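Local coordinates for succinylglutamate desuccinylase/aspartoacylase (Shewanella frigidimarina, PDB 3LWU), which binds a zinc ion and probably acts as a metal-dependent hydrolase of the succinylglutamate desuccinylase/aspartoacylase family, at residues V118-D130 with F226-W238. Sequence-based numbering, arbitrary orientation.
Sequences VNWNREYFDHNVD and FGGAMDEATFCPW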
ATOM      1  N   VAL A 118       3.509  12.742   2.487  1.00 16.33           N
ATOM      2  CA  VAL A 118       3.977  14.025   1.944  1.00 16.55           C
ATOM      3  C   VAL A 118       4.506  13.880   0.523  1.00 16.24           C
ATOM      4  O   VAL A 118       5.334  13.003   0.226  1.00 15.93           O
ATOM      5  CB  VAL A 118       4.945  14.746   2.891  1.00 17.06           C
ATOM      6  CG1 VAL A 118       5.326  16.083   2.334  1.00 18.58           C
ATOM      7  CG2 VAL A 118       4.267  14.932   4.278  1.00 16.27           C
ATOM      8  N   ASN A 119       3.950  14.718  -0.360  1.00 16.20           N
ATOM      9  CA  ASN A 119       4.261  14.791  -1.763  1.00 16.67           C
ATOM     10  C   ASN A 119       5.733  15.179  -1.934  1.00 17.35           C
ATOM     11  O   ASN A 119       6.166  16.168  -1.388  1.00 17.44           O
ATOM     12  CB  ASN A 119       3.339  15.833  -2.410  1.00 17.74           C
ATOM     13  CG  ASN A 119       3.438  15.874  -3.972  1.00 21.94           C
ATOM     14  OD1 ASN A 119       4.530  15.756  -4.556  1.00 20.74           O
ATOM     15  ND2 ASN A 119       2.275  16.040  -4.638  1.00 22.61           N
ATOM     16  N   TRP A 120       6.499  14.381  -2.672  1.00 17.02           N
ATOM     17  CA  TRP A 120       7.910  14.625  -2.801  1.00 17.71           C
ATOM     18  C   TRP A 120       8.150  15.990  -3.437  1.00 18.58           C
ATOM     19  O   TRP A 120       9.121  16.651  -3.121  1.00 18.54           O
ATOM     20  CB  TRP A 120       8.564  13.585  -3.687  1.00 16.92           C
ATOM     21  CG  TRP A 120       8.492  12.143  -3.232  1.00 16.35           C
ATOM     22  CD1 TRP A 120       7.945  11.097  -3.933  1.00 17.54           C
ATOM     23  CD2 TRP A 120       9.010  11.584  -2.021  1.00 16.14           C
ATOM     24  NE1 TRP A 120       8.104   9.919  -3.232  1.00 19.08           N
ATOM     25  CE2 TRP A 120       8.762  10.192  -2.059  1.00 16.88           C
ATOM     26  CE3 TRP A 120       9.671  12.117  -0.909  1.00 14.26           C
ATOM     27  CZ2 TRP A 120       9.129   9.346  -1.035  1.00 14.57           C
ATOM     28  CZ3 TRP A 120      10.038  11.248   0.127  1.00 14.01           C
ATOM     29  CH2 TRP A 120       9.788   9.884   0.036  1.00 15.26           C
ATOM     30  N   ASN A 121       7.261  16.404  -4.345  1.00 20.07           N
ATOM     31  CA  ASN A 121       7.397  17.696  -5.003  1.00 21.68           C
ATOM     32  C   ASN A 121       6.874  18.884  -4.215  1.00 21.96           C
ATOM     33  O   ASN A 121       6.723  19.980  -4.797  1.00 23.64           O
ATOM     34  CB  ASN A 121       6.770  17.675  -6.388  1.00 21.64           C
ATOM     35  CG  ASN A 121       7.356  18.737  -7.311  1.00 25.50           C
ATOM     36  OD1 ASN A 121       8.543  19.099  -7.228  1.00 29.26           O
ATOM     37  ND2 ASN A 121       6.515  19.272  -8.169  1.00 29.80           N
ATOM     38  N   ARG A 122       6.595  18.700  -2.924  1.00 22.43           N
ATOM     39  CA  ARG A 122       6.156  19.790  -2.041  1.00 23.68           C
ATOM     40  C   ARG A 122       7.164  19.959  -0.901  1.00 22.47           C
ATOM     41  O   ARG A 122       6.874  20.579   0.085  1.00 23.22           O
ATOM     42  CB  ARG A 122       4.780  19.490  -1.409  1.00 25.72           C
ATOM     43  CG  ARG A 122       3.570  19.344  -2.368  1.00 31.27           C
ATOM     44  CD  ARG A 122       2.785  20.644  -2.686  1.00 39.74           C
ATOM     45  NE  ARG A 122       3.277  21.196  -3.956  1.00 47.83           N
ATOM     46  CZ  ARG A 122       2.856  20.841  -5.180  1.00 51.90           C
ATOM     47  NH1 ARG A 122       1.870  19.962  -5.359  1.00 54.22           N
ATOM     48  NH2 ARG A 122       3.421  21.394  -6.245  1.00 53.33           N
ATOM     49  N   GLU A 123       8.355  19.414  -1.059  1.00 21.29           N
ATOM     50  CA  GLU A 123       9.331  19.307  -0.011  1.00 21.30           C
ATOM     51  C   GLU A 123      10.506  20.272  -0.188  1.00 21.10           C
ATOM     52  O   GLU A 123      11.441  20.226   0.586  1.00 21.10           O
ATOM     53  CB  GLU A 123       9.882  17.862   0.006  1.00 21.11           C
ATOM     54  CG  GLU A 123       8.911  16.777   0.543  1.00 22.10           C
ATOM     55  CD  GLU A 123       8.737  16.831   2.073  1.00 24.95           C
ATOM     56  OE1 GLU A 123       8.211  17.819   2.589  1.00 27.22           O
ATOM     57  OE2 GLU A 123       9.100  15.891   2.791  1.00 31.46           O
ATOM     58  N   TYR A 124      10.482  21.129  -1.211  1.00 21.14           N
ATOM     59  CA  TYR A 124      11.622  22.008  -1.479  1.00 21.61           C
ATOM     60  C   TYR A 124      11.675  23.150  -0.458  1.00 23.02           C
ATOM     61  O   TYR A 124      10.706  23.410   0.282  1.00 22.55           O
ATOM     62  CB  TYR A 124      11.629  22.513  -2.928  1.00 20.69           C
ATOM     63  CG  TYR A 124      11.964  21.407  -3.907  1.00 20.75           C
ATOM     64  CD1 TYR A 124      13.271  21.053  -4.163  1.00 18.26           C
ATOM     65  CD2 TYR A 124      10.960  20.672  -4.523  1.00 22.28           C
ATOM     66  CE1 TYR A 124      13.576  20.025  -5.037  1.00 20.92           C
ATOM     67  CE2 TYR A 124      11.257  19.611  -5.390  1.00 24.16           C
ATOM     68  CZ  TYR A 124      12.560  19.305  -5.637  1.00 24.03           C
ATOM     69  OH  TYR A 124      12.837  18.307  -6.500  1.00 23.41           O
ATOM     70  N   PHE A 125      12.829  23.784  -0.383  1.00 24.60           N
ATOM     71  CA  PHE A 125      13.098  24.772   0.668  1.00 26.99           C
ATOM     72  C   PHE A 125      12.874  26.215   0.190  1.00 28.64           C
ATOM     73  O   PHE A 125      13.457  26.635  -0.811  1.00 28.21           O
ATOM     74  CB  PHE A 125      14.544  24.633   1.147  1.00 26.86           C
ATOM     75  CG  PHE A 125      14.946  25.657   2.185  1.00 29.11           C
ATOM     76  CD1 PHE A 125      14.250  25.758   3.376  1.00 31.00           C
ATOM     77  CD2 PHE A 125      16.050  26.483   1.983  1.00 30.40           C
ATOM     78  CE1 PHE A 125      14.634  26.673   4.346  1.00 31.89           C
ATOM     79  CE2 PHE A 125      16.424  27.393   2.944  1.00 32.32           C
ATOM     80  CZ  PHE A 125      15.706  27.487   4.128  1.00 32.39           C
ATOM     81  N   ASP A 126      12.054  26.948   0.943  1.00 30.64           N
ATOM     82  CA  ASP A 126      11.797  28.385   0.764  1.00 32.36           C
ATOM     83  C   ASP A 126      12.760  29.151   1.652  1.00 32.52           C
ATOM     84  O   ASP A 126      12.716  29.033   2.867  1.00 31.31           O
ATOM     85  CB  ASP A 126      10.358  28.667   1.216  1.00 33.46           C
ATOM     86  CG  ASP A 126       9.970  30.161   1.168  1.00 36.63           C
ATOM     87  OD1 ASP A 126      10.777  31.049   0.792  1.00 41.71           O
ATOM     88  OD2 ASP A 126       8.798  30.432   1.513  1.00 40.26           O
ATOM     89  N   HIS A 127      13.641  29.941   1.048  1.00 33.74           N
ATOM     90  CA  HIS A 127      14.694  30.621   1.812  1.00 33.99           C
ATOM     91  C   HIS A 127      14.210  31.768   2.711  1.00 34.67           C
ATOM     92  O   HIS A 127      14.918  32.126   3.653  1.00 34.80           O
ATOM     93  CB  HIS A 127      15.789  31.134   0.874  1.00 34.27           C
ATOM     94  CG  HIS A 127      16.528  30.048   0.152  1.00 33.04           C
ATOM     95  ND1 HIS A 127      17.759  29.582   0.562  1.00 32.78           N
ATOM     96  CD2 HIS A 127      16.212  29.343  -0.960  1.00 30.81           C
ATOM     97  CE1 HIS A 127      18.176  28.645  -0.274  1.00 30.35           C
ATOM     98  NE2 HIS A 127      17.253  28.474  -1.200  1.00 30.43           N
ATOM     99  N   ASN A 128      13.034  32.340   2.431  1.00 35.11           N
ATOM    100  CA  ASN A 128      12.524  33.513   3.195  1.00 35.60           C
ATOM    101  C   ASN A 128      13.606  34.588   3.366  1.00 35.43           C
ATOM    102  O   ASN A 128      13.901  35.016   4.473  1.00 35.01           O
ATOM    103  CB  ASN A 128      11.971  33.095   4.579  1.00 35.77           C
ATOM    104  N   VAL A 129      14.229  34.977   2.255  1.00 35.52           N
ATOM    105  CA  VAL A 129      15.354  35.921   2.280  1.00 35.00           C
ATOM    106  C   VAL A 129      14.862  37.278   2.761  1.00 34.68           C
ATOM    107  O   VAL A 129      13.867  37.773   2.248  1.00 34.45           O
ATOM    108  CB  VAL A 129      15.967  36.125   0.862  1.00 34.76           C
ATOM    109  CG1 VAL A 129      17.111  37.155   0.910  1.00 34.59           C
ATOM    110  CG2 VAL A 129      16.433  34.784   0.241  1.00 35.84           C
ATOM    111  N   ASP A 130      15.547  37.890   3.724  1.00 34.55           N
ATOM    112  CA  ASP A 130      15.236  39.265   4.074  1.00 34.34           C
ATOM    113  C   ASP A 130      15.850  40.114   2.969  1.00 33.84           C
ATOM    114  O   ASP A 130      17.055  40.418   2.971  1.00 33.27           O
ATOM    115  CB  ASP A 130      15.782  39.634   5.439  1.00 34.89           C
ATOM    116  CG  ASP A 130      15.567  41.102   5.786  1.00 35.73           C
ATOM    117  OD1 ASP A 130      15.067  41.920   4.962  1.00 35.31           O
ATOM    118  OD2 ASP A 130      15.919  41.435   6.922  1.00 39.89           O
ATOM    119  N   PHE A 226       5.426  30.689  -3.833  1.00 38.99           N
ATOM    120  CA  PHE A 226       6.098  29.477  -3.367  1.00 38.92           C
ATOM    121  C   PHE A 226       5.099  28.452  -2.779  1.00 38.57           C
ATOM    122  O   PHE A 226       4.452  28.728  -1.749  1.00 38.83           O
ATOM    123  CB  PHE A 226       7.185  29.798  -2.326  1.00 38.96           C
ATOM    124  CG  PHE A 226       7.980  28.590  -1.922  1.00 40.20           C
ATOM    125  CD1 PHE A 226       9.078  28.180  -2.670  1.00 40.57           C
ATOM    126  CD2 PHE A 226       7.579  27.800  -0.835  1.00 41.26           C
ATOM    127  CE1 PHE A 226       9.786  27.025  -2.315  1.00 40.47           C
ATOM    128  CE2 PHE A 226       8.286  26.652  -0.487  1.00 39.82           C
ATOM    129  CZ  PHE A 226       9.390  26.275  -1.228  1.00 39.99           C
ATOM    130  N   GLY A 227       5.000  27.279  -3.413  1.00 37.27           N
ATOM    131  CA  GLY A 227       4.089  26.209  -2.944  1.00 36.59           C
ATOM    132  C   GLY A 227       4.826  24.899  -2.718  1.00 35.32           C
ATOM    133  O   GLY A 227       4.225  23.835  -2.710  1.00 36.16           O
ATOM    134  N   GLY A 228       6.145  24.982  -2.555  1.00 33.84           N
ATOM    135  CA  GLY A 228       6.959  23.820  -2.221  1.00 32.27           C
ATOM    136  C   GLY A 228       7.602  23.044  -3.379  1.00 31.10           C
ATOM    137  O   GLY A 228       8.265  22.036  -3.089  1.00 28.72           O
ATOM    138  N   ALA A 229       7.397  23.493  -4.647  1.00 29.53           N
ATOM    139  CA  ALA A 229       7.885  22.779  -5.871  1.00 29.39           C
ATOM    140  C   ALA A 229       9.258  23.269  -6.336  1.00 29.63           C
ATOM    141  O   ALA A 229       9.627  24.409  -6.076  1.00 29.20           O
ATOM    142  CB  ALA A 229       6.886  22.894  -7.018  1.00 28.02           C
HETATM  143  N   MSE A 230       9.981  22.406  -7.055  1.00 30.65           N
HETATM  144  CA  MSE A 230      11.355  22.689  -7.543  1.00 31.04           C
HETATM  145  C   MSE A 230      11.424  23.948  -8.380  1.00 30.93           C
HETATM  146  O   MSE A 230      12.334  24.773  -8.175  1.00 31.40           O
HETATM  147  CB  MSE A 230      11.947  21.513  -8.358  1.00 31.60           C
HETATM  148  CG  MSE A 230      13.225  21.876  -9.184  1.00 32.60           C
HETATM  149 SE   MSE A 230      14.711  22.322  -7.967  0.75 32.96          SE
HETATM  150  CE  MSE A 230      15.553  20.522  -7.935  1.00 30.72           C
ATOM    151  N   ASP A 231      10.475  24.123  -9.300  1.00 30.19           N
ATOM    152  CA  ASP A 231      10.522  25.312 -10.146  1.00 29.80           C
ATOM    153  C   ASP A 231      10.432  26.581  -9.294  1.00 29.02           C
ATOM    154  O   ASP A 231      11.289  27.426  -9.386  1.00 28.09           O
ATOM    155  CB  ASP A 231       9.525  25.261 -11.332  1.00 30.07           C
ATOM    156  CG  ASP A 231       8.049  25.059 -10.921  1.00 30.67           C
ATOM    157  OD1 ASP A 231       7.700  24.684  -9.761  1.00 30.78           O
ATOM    158  OD2 ASP A 231       7.223  25.274 -11.827  1.00 32.74           O
ATOM    159  N   GLU A 232       9.452  26.654  -8.396  1.00 29.30           N
ATOM    160  CA  GLU A 232       9.263  27.805  -7.478  1.00 28.60           C
ATOM    161  C   GLU A 232      10.423  28.021  -6.512  1.00 27.41           C
ATOM    162  O   GLU A 232      10.828  29.163  -6.266  1.00 27.93           O
ATOM    163  CB  GLU A 232       7.998  27.599  -6.645  1.00 29.29           C
ATOM    164  CG  GLU A 232       6.735  27.417  -7.495  1.00 32.63           C
ATOM    165  CD  GLU A 232       5.648  26.495  -6.890  1.00 35.01           C
ATOM    166  OE1 GLU A 232       5.849  25.849  -5.827  1.00 34.98           O
ATOM    167  OE2 GLU A 232       4.579  26.433  -7.529  1.00 36.79           O
ATOM    168  N   ALA A 233      10.963  26.937  -5.963  1.00 26.04           N
ATOM    169  CA  ALA A 233      12.131  27.030  -5.069  1.00 26.00           C
ATOM    170  C   ALA A 233      13.344  27.683  -5.769  1.00 25.21           C
ATOM    171  O   ALA A 233      14.143  28.380  -5.157  1.00 24.92           O
ATOM    172  CB  ALA A 233      12.497  25.659  -4.545  1.00 25.21           C
ATOM    173  N   THR A 234      13.437  27.429  -7.061  1.00 24.88           N
ATOM    174  CA  THR A 234      14.504  27.878  -7.927  1.00 25.58           C
ATOM    175  C   THR A 234      14.323  29.331  -8.376  1.00 25.22           C
ATOM    176  O   THR A 234      15.272  30.097  -8.284  1.00 24.07           O
ATOM    177  CB  THR A 234      14.572  26.948  -9.154  1.00 24.76           C
ATOM    178  OG1 THR A 234      15.181  25.729  -8.748  1.00 28.89           O
ATOM    179  CG2 THR A 234      15.372  27.504 -10.211  1.00 28.11           C
ATOM    180  N   PHE A 235      13.122  29.694  -8.851  1.00 25.38           N
ATOM    181  CA  PHE A 235      12.886  31.043  -9.414  1.00 26.19           C
ATOM    182  C   PHE A 235      12.414  32.104  -8.440  1.00 26.02           C
ATOM    183  O   PHE A 235      12.698  33.272  -8.645  1.00 25.61           O
ATOM    184  CB  PHE A 235      11.968  31.035 -10.667  1.00 26.89           C
ATOM    185  CG  PHE A 235      10.479  30.620 -10.436  1.00 30.13           C
ATOM    186  CD1 PHE A 235       9.540  31.516  -9.877  1.00 32.19           C
ATOM    187  CD2 PHE A 235       9.994  29.395 -10.932  1.00 33.30           C
ATOM    188  CE1 PHE A 235       8.174  31.162  -9.741  1.00 31.99           C
ATOM    189  CE2 PHE A 235       8.613  29.011 -10.799  1.00 32.66           C
ATOM    190  CZ  PHE A 235       7.711  29.900 -10.201  1.00 33.09           C
ATOM    191  N   CYS A 236      11.683  31.720  -7.391  1.00 26.00           N
ATOM    192  CA  CYS A 236      11.095  32.725  -6.499  1.00 26.12           C
ATOM    193  C   CYS A 236      12.110  33.680  -5.908  1.00 24.22           C
ATOM    194  O   CYS A 236      11.908  34.888  -5.966  1.00 23.05           O
ATOM    195  CB  CYS A 236      10.273  32.093  -5.382  1.00 26.50           C
ATOM    196  SG  CYS A 236       8.605  31.575  -5.942  1.00 35.71           S
ATOM    197  N   PRO A 237      13.207  33.157  -5.334  1.00 22.71           N
ATOM    198  CA  PRO A 237      14.159  34.103  -4.738  1.00 21.71           C
ATOM    199  C   PRO A 237      14.694  35.074  -5.750  1.00 21.09           C
ATOM    200  O   PRO A 237      14.893  36.268  -5.414  1.00 21.32           O
ATOM    201  CB  PRO A 237      15.287  33.200  -4.232  1.00 21.81           C
ATOM    202  CG  PRO A 237      14.686  31.832  -4.157  1.00 22.32           C
ATOM    203  CD  PRO A 237      13.711  31.784  -5.279  1.00 22.58           C
ATOM    204  N   TRP A 238      14.934  34.598  -6.984  1.00 19.61           N
ATOM    205  CA  TRP A 238      15.426  35.496  -8.022  1.00 19.79           C
ATOM    206  C   TRP A 238      14.366  36.495  -8.468  1.00 20.60           C
ATOM    207  O   TRP A 238      14.692  37.648  -8.707  1.00 19.75           O
ATOM    208  CB  TRP A 238      16.004  34.744  -9.216  1.00 19.65           C
ATOM    209  CG  TRP A 238      17.229  33.949  -8.883  1.00 17.31           C
ATOM    210  CD1 TRP A 238      17.271  32.634  -8.584  1.00 17.91           C
ATOM    211  CD2 TRP A 238      18.565  34.416  -8.823  1.00 14.78           C
ATOM    212  NE1 TRP A 238      18.550  32.245  -8.325  1.00 18.06           N
ATOM    213  CE2 TRP A 238      19.369  33.331  -8.465  1.00 17.17           C
ATOM    214  CE3 TRP A 238      19.166  35.655  -9.039  1.00 17.89           C
ATOM    215  CZ2 TRP A 238      20.746  33.433  -8.325  1.00 16.64           C
ATOM    216  CZ3 TRP A 238      20.536  35.756  -8.889  1.00 17.53           C
ATOM    217  CH2 TRP A 238      21.306  34.645  -8.546  1.00 15.99           C
TER
HETATM  218  O   HOH W   1      13.615  28.757  -2.602  1.00 24.14           O
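Tyr124 lies with one ring face against the start of helix 230-247: Met230 CB sits 3.8 Å from the ring centroid and 22° off the normal, a CH-pi contact. The selenomethionine chain then bends at chi2 and chi3, which carries SE obliquely past the ring in a Met-aromatic contact and sets CE 3.5 Å from Tyr124 CE1. At the ring edge, in plane, lies Gly228 O, which also accepts a hydrogen bond from Tyr124 N (3.0 Å). Tyr124 OH is hydrogen-bonded to Gln59 NE2; an alanine in place of the tyrosine would probably leave Gln59 NE2 without this partner and open a gap over Met230 CB and CE.

Both segments belong to the catalytic domain of this zinc-dependent family, and the contact joins a long loop to the helix N-terminus beside the metal site. Asn119 OD1 is hydrogen-bonded to the zinc ligand His63, and Asn121, whose ND2 is 3.8 Å from Ala229 CB, touches His63 and His192.

Phe226 makes the second aromatic contact: Asp126 CB stands over one face, 3.5 Å from the centroid, while Gly228 N covers the opposite face. With CG anti to the backbone N (chi1 176°), the Asp126 carboxylate leans over the ring at 36° to its plane, and OD1 accepts from Asn128 N in an Asx turn. Farther along, one water donates to both Phe125 O and Ala233 O, bridging loop and helix.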